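Local coordinates for putative branched-chain amino acid transport system substrate-binding protein (Rhodopseudomonas palustris, PDB 3TX6) that probably captures aromatic acids derived from lignin, such as p-coumaric acid and its relatives, in the periplasm and delivers them to an ABC transporter, at residues G52-T58 against P80-V85; A61-V65 against V88-V94. One frame throughout, in Å; residues are numbered along the deposited sequence.

Contact 1 (G52-T58 against P80-V85); sequences GDPTAAT and PPTVAV
Pro54, Ala57 and Thr58 of the helix starting at residue 54 face Pro80, Pro81, Ala84 and Val85 on the neighbouring helix 79-92, the two segment axes 7.9 Å apart and crossing at -32°. Pro54 and Pro80 meet obliquely, Pro54 CG lying 3.8 Å from Pro80 CB. One residue on, the Pro81 ring lies against the turn leading into the first helix, its CD 3.4 Å from Gly52 O. The Ala57 methyl points into the second helix and touches Pro81 CB at 3.5 Å, while Val85 CG2 packs on it from the next turn. Opposite Thr58, the Ala84 methyl abuts the hydroxyl, CB to Thr58 OG1 3.2 Å. With Thr58 OG1 anti to its own carbonyl carbon (chi1 -61°), the hydroxyl turns back along the helix and donates to Pro54 O at 2.7 Å. That carbonyl also accepts from Thr58 N on the other face of its plane. A valine in place of Thr58 removes the hydroxyl, which would probably leave Pro54 O with only the backbone Thr58 N of these two donors and press a bulkier methyl on Ala84 CB. Asp53 N-caps the first helix, its OD2 taking Ala56 N from above the carboxylate plane. Hydroxyl and carboxylate thus bond within their own helix start, and van der Waals packing, mostly apolar, joins the two segments, Pro54 CA to Pro81 CA 4.0 Å.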
loop_
_atom_site.group_PDB
_atom_site.type_symbol
_atom_site.label_atom_id
_atom_site.label_comp_id
_atom_site.label_asym_id
_atom_site.label_seq_id
_atom_site.Cartn_x
_atom_site.Cartn_y
_atom_site.Cartn_z
ATOM N N GLY A 52 -0.826 12.005 8.599
ATOM C CA GLY A 52 -1.833 11.696 7.583
ATOM C C GLY A 52 -2.475 12.904 6.909
ATOM O O GLY A 52 -3.411 12.761 6.144
ATOM N N ASP A 53 -1.988 14.084 7.218
ATOM C CA ASP A 53 -2.609 15.339 6.779
ATOM C C ASP A 53 -1.970 15.816 5.502
ATOM O O ASP A 53 -0.747 15.964 5.452
ATOM C CB ASP A 53 -2.364 16.397 7.826
ATOM C CG ASP A 53 -2.873 17.751 7.422
ATOM O OD1 ASP A 53 -3.951 17.878 6.890
ATOM O OD2 ASP A 53 -2.201 18.737 7.721
ATOM N N PRO A 54 -2.780 16.085 4.480
ATOM C CA PRO A 54 -2.174 16.560 3.255
ATOM C C PRO A 54 -1.323 17.844 3.375
ATOM O O PRO A 54 -0.308 17.990 2.657
ATOM C CB PRO A 54 -3.383 16.794 2.344
ATOM C CG PRO A 54 -4.380 15.768 2.801
ATOM C CD PRO A 54 -4.192 15.698 4.285
ATOM N N THR A 55 -1.755 18.778 4.223
ATOM C CA THR A 55 -0.998 20.000 4.429
ATOM C C THR A 55 0.400 19.714 4.978
ATOM O O THR A 55 1.387 20.238 4.456
ATOM C CB THR A 55 -1.763 20.981 5.319
ATOM O OG1 THR A 55 -2.976 21.380 4.656
ATOM C CG2 THR A 55 -0.891 22.216 5.657
ATOM N N ALA A 56 0.495 18.877 6.008
ATOM C CA ALA A 56 1.793 18.484 6.561
ATOM C C ALA A 56 2.665 17.737 5.522
ATOM O O ALA A 56 3.871 17.963 5.438
ATOM C CB ALA A 56 1.636 17.638 7.829
ATOM N N ALA A 57 2.043 16.852 4.731
ATOM C CA ALA A 57 2.776 16.048 3.724
ATOM C C ALA A 57 3.310 16.992 2.612
ATOM O O ALA A 57 4.412 16.791 2.117
ATOM C CB ALA A 57 1.909 14.919 3.158
ATOM N N THR A 58 2.549 18.030 2.258
ATOM C CA THR A 58 2.976 18.986 1.260
ATOM C C THR A 58 4.201 19.739 1.782
ATOM O O THR A 58 5.226 19.887 1.093
ATOM C CB THR A 58 1.815 19.986 0.958
ATOM O OG1 THR A 58 0.676 19.286 0.455
ATOM C CG2 THR A 58 2.257 21.043 -0.048
ATOM N N PRO A 80 -4.732 10.475 0.923
ATOM C CA PRO A 80 -4.793 11.946 0.812
ATOM C C PRO A 80 -3.411 12.649 0.896
ATOM O O PRO A 80 -3.097 13.474 0.041
ATOM C CB PRO A 80 -5.774 12.348 1.942
ATOM C CG PRO A 80 -6.679 11.145 2.016
ATOM C CD PRO A 80 -5.711 9.987 1.890
ATOM N N PRO A 81 -2.579 12.307 1.875
ATOM C CA PRO A 81 -1.253 12.965 1.876
ATOM C C PRO A 81 -0.352 12.508 0.691
ATOM O O PRO A 81 0.587 13.214 0.304
ATOM C CB PRO A 81 -0.670 12.551 3.219
ATOM C CG PRO A 81 -1.385 11.308 3.595
ATOM C CD PRO A 81 -2.786 11.489 3.060
ATOM N N THR A 82 -0.580 11.298 0.161
ATOM C CA THR A 82 0.219 10.759 -0.946
ATOM C C THR A 82 -0.070 11.552 -2.225
ATOM O O THR A 82 0.862 11.872 -3.010
ATOM C CB THR A 82 -0.051 9.261 -1.149
ATOM O OG1 THR A 82 0.318 8.573 0.035
ATOM C CG2 THR A 82 0.755 8.653 -2.314
ATOM N N VAL A 83 -1.338 11.920 -2.428
ATOM C CA VAL A 83 -1.689 12.826 -3.517
ATOM C C VAL A 83 -0.915 14.147 -3.396
ATOM O O VAL A 83 -0.334 14.635 -4.382
ATOM C CB VAL A 83 -3.206 13.031 -3.618
ATOM C CG1 VAL A 83 -3.545 14.193 -4.562
ATOM C CG2 VAL A 83 -3.906 11.718 -4.077
ATOM N N ALA A 84 -0.854 14.678 -2.188
ATOM C CA ALA A 84 -0.111 15.895 -1.911
ATOM C C ALA A 84 1.376 15.778 -2.248
ATOM O O ALA A 84 1.958 16.706 -2.850
ATOM C CB ALA A 84 -0.300 16.342 -0.462
ATOM N N VAL A 85 2.005 14.678 -1.847
ATOM C CA VAL A 85 3.396 14.470 -2.154
ATOM C C VAL A 85 3.606 14.428 -3.657
ATOM O O VAL A 85 4.546 15.009 -4.169
ATOM C CB VAL A 85 3.933 13.199 -1.475
ATOM C CG1 VAL A 85 5.379 12.926 -1.904
ATOM C CG2 VAL A 85 3.846 13.309 0.068
#

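Contact 2 (A61-V65 against V88-V94); sequences ARRFV and VANEAQV
Two helices of one Rossmann-like lobe of a periplasmic binding protein, 54-67 and 79-92, which come before and after strand 72-75 in the chain, pack here through Ala61, Arg62 and Val65 against Val88, Glu91, Ala92 and Val94. Val88 reaches across with CG1, anti to its backbone N (chi1 174°), and this methyl lies 3.8 Å from Ala61 CB and also touches the backbone at Arg62 N. Val65 divides its two methyls: CG2 presses on Ala92 CB at 3.6 Å, and CG1 meets Val94 CG2 at 3.8 Å, just past the helix end, where Gln93 leaves helical geometry with a positive phi.

Beside this apolar strip Arg62 bends at chi2 and chi3, which swings its guanidinium over toward Glu91. NH2 donates to Glu91 OE1 at 2.8 Å with an N-H...O angle of 159°, forming a salt bridge. The carboxylate oxygen lies at the guanidinium edge, near its plane, yet the bond arrives from above the carboxylate plane, the two flat groups being turned steeply against each other. A water in the same guanidinium plane accepts from Arg62 NH1 at 2.9 Å and donates to Glu91 OE1, so this one oxygen receives both a direct and a water-mediated bond and the turn of the guanidinium is held at two of its nitrogens.

The segment axes are 10.1 Å apart at their closest and cross at -31°. Beneath them runs the central strand 72-75, whose Ile73 touches Ala61, Val65 and Ala89; Phe64 carries the first helix onto strand 41-49 through Ile46 and Leu48, and Asn90 ties the second to the chain at Arg108 and Trp111.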
loop_
_atom_site.group_PDB
_atom_site.type_symbol
_atom_site.label_atom_id
_atom_site.label_comp_id
_atom_site.label_asym_id
_atom_site.label_seq_id
_atom_site.Cartn_x
_atom_site.Cartn_y
_atom_site.Cartn_z
ATOM N N ALA A 61 7.216 17.300 1.906
ATOM C CA ALA A 61 7.741 17.054 0.582
ATOM C C ALA A 61 8.547 18.259 0.068
ATOM O O ALA A 61 9.617 18.086 -0.531
ATOM C CB ALA A 61 6.606 16.654 -0.423
ATOM N N ARG A 62 8.038 19.465 0.296
ATOM C CA ARG A 62 8.725 20.650 -0.113
ATOM C C ARG A 62 10.050 20.828 0.624
ATOM O O ARG A 62 11.043 21.182 0.005
ATOM C CB ARG A 62 7.814 21.867 0.064
ATOM C CG ARG A 62 8.459 23.191 -0.297
ATOM C CD ARG A 62 9.093 23.264 -1.680
ATOM N NE ARG A 62 8.115 22.995 -2.705
ATOM C CZ ARG A 62 8.361 22.989 -4.020
ATOM N NH1 ARG A 62 9.591 23.169 -4.462
ATOM N NH2 ARG A 62 7.390 22.679 -4.878
ATOM N N ARG A 63 10.065 20.554 1.936
ATOM C CA ARG A 63 11.316 20.637 2.691
ATOM C C ARG A 63 12.344 19.699 2.074
ATOM O O ARG A 63 13.503 20.026 1.925
ATOM C CB ARG A 63 11.132 20.237 4.156
ATOM C CG ARG A 63 10.422 21.256 5.021
ATOM C CD ARG A 63 10.301 20.854 6.486
ATOM N NE ARG A 63 11.626 20.732 7.045
ATOM C CZ ARG A 63 11.959 20.048 8.122
ATOM N NH1 ARG A 63 11.077 19.413 8.843
ATOM N NH2 ARG A 63 13.238 20.035 8.480
ATOM N N PHE A 64 11.924 18.510 1.654
ATOM C CA PHE A 64 12.861 17.593 1.066
ATOM C C PHE A 64 13.425 18.128 -0.244
ATOM O O PHE A 64 14.600 17.956 -0.528
ATOM C CB PHE A 64 12.243 16.216 0.767
ATOM C CG PHE A 64 11.630 15.530 1.955
ATOM C CD1 PHE A 64 12.209 15.603 3.202
ATOM C CD2 PHE A 64 10.520 14.707 1.776
ATOM C CE1 PHE A 64 11.667 14.924 4.272
ATOM C CE2 PHE A 64 9.954 14.059 2.841
ATOM C CZ PHE A 64 10.539 14.143 4.084
ATOM N N VAL A 65 12.560 18.699 -1.078
ATOM C CA VAL A 65 12.970 18.941 -2.460
ATOM C C VAL A 65 13.795 20.196 -2.516
ATOM O O VAL A 65 14.666 20.282 -3.412
ATOM C CB VAL A 65 11.800 18.868 -3.524
ATOM C CG1 VAL A 65 11.024 17.564 -3.495
ATOM C CG2 VAL A 65 10.841 19.993 -3.393
ATOM N N VAL A 88 3.669 17.849 -5.210
ATOM C CA VAL A 88 4.943 18.523 -4.980
ATOM C C VAL A 88 6.047 17.956 -5.897
ATOM O O VAL A 88 6.804 18.708 -6.523
ATOM C CB VAL A 88 5.357 18.466 -3.504
ATOM C CG1 VAL A 88 6.774 19.055 -3.311
ATOM C CG2 VAL A 88 4.341 19.224 -2.649
ATOM N N ALA A 89 6.117 16.623 -5.963
ATOM C CA ALA A 89 7.122 15.910 -6.715
ATOM C C ALA A 89 7.067 16.288 -8.174
ATOM O O ALA A 89 8.107 16.492 -8.806
ATOM C CB ALA A 89 6.994 14.398 -6.551
ATOM N N ASN A 90 5.859 16.347 -8.726
ATOM C CA ASN A 90 5.720 16.660 -10.127
ATOM C C ASN A 90 6.017 18.113 -10.466
ATOM O O ASN A 90 6.489 18.412 -11.568
ATOM C CB ASN A 90 4.370 16.241 -10.683
ATOM C CG ASN A 90 4.310 14.750 -10.963
ATOM O OD1 ASN A 90 4.674 14.305 -12.047
ATOM N ND2 ASN A 90 3.912 13.950 -9.945
ATOM N N GLU A 91 5.788 19.007 -9.533
ATOM C CA GLU A 91 6.107 20.430 -9.733
ATOM C C GLU A 91 7.612 20.689 -9.606
ATOM O O GLU A 91 8.204 21.404 -10.438
ATOM C CB GLU A 91 5.319 21.246 -8.707
ATOM C CG GLU A 91 5.327 22.742 -8.998
ATOM C CD GLU A 91 6.451 23.535 -8.405
ATOM O OE1 GLU A 91 7.297 22.963 -7.697
ATOM O OE2 GLU A 91 6.491 24.767 -8.652
ATOM N N ALA A 92 8.241 20.012 -8.638
ATOM C CA ALA A 92 9.656 20.181 -8.367
ATOM C C ALA A 92 10.547 19.314 -9.310
ATOM O O ALA A 92 11.775 19.476 -9.340
ATOM C CB ALA A 92 9.979 19.844 -6.915
ATOM N N GLN A 93 9.935 18.361 -9.990
ATOM C CA GLN A 93 10.624 17.432 -10.876
ATOM C C GLN A 93 11.587 16.501 -10.149
ATOM O O GLN A 93 12.782 16.422 -10.464
ATOM C CB GLN A 93 11.317 18.199 -12.037
ATOM C CG GLN A 93 10.372 19.156 -12.767
ATOM C CD GLN A 93 11.086 19.802 -13.919
ATOM O OE1 GLN A 93 11.818 20.820 -13.755
ATOM N NE2 GLN A 93 10.931 19.214 -15.075
ATOM N N VAL A 94 11.044 15.833 -9.147
ATOM C CA VAL A 94 11.779 14.905 -8.319
ATOM C C VAL A 94 11.042 13.548 -8.334
ATOM O O VAL A 94 9.856 13.493 -8.136
ATOM C CB VAL A 94 11.887 15.416 -6.873
ATOM C CG1 VAL A 94 12.672 14.396 -6.002
ATOM C CG2 VAL A 94 12.541 16.798 -6.840
HETATM O O HOH W 1 9.986 23.571 -7.356
#

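Contacts 1 and 2 are successive parts of one interface between helices 54-67 and 79-92, their centres 12 Å apart. They join directly where Thr58 CG2 lies 3.8 Å from Val88 CG2 and Val85 CG1 lies 4.2 Å from Ala61 CB. The helices diverge from contact 1, where the segment axes are 7.9 Å apart, to contact 2, at 10.1 Å; there the prolines drop out, and three valines and a salt bridge span the wider separation alongside alanines. Contact 1 is at the ligand end: the Pro80 side chain is about 4 Å from the bound 3-(4-hydroxy-phenyl)pyruvic acid and also touches Arg174. The centre of contact 2 lies about 21 Å from the centre of the chain, that of contact 1 about 15 Å.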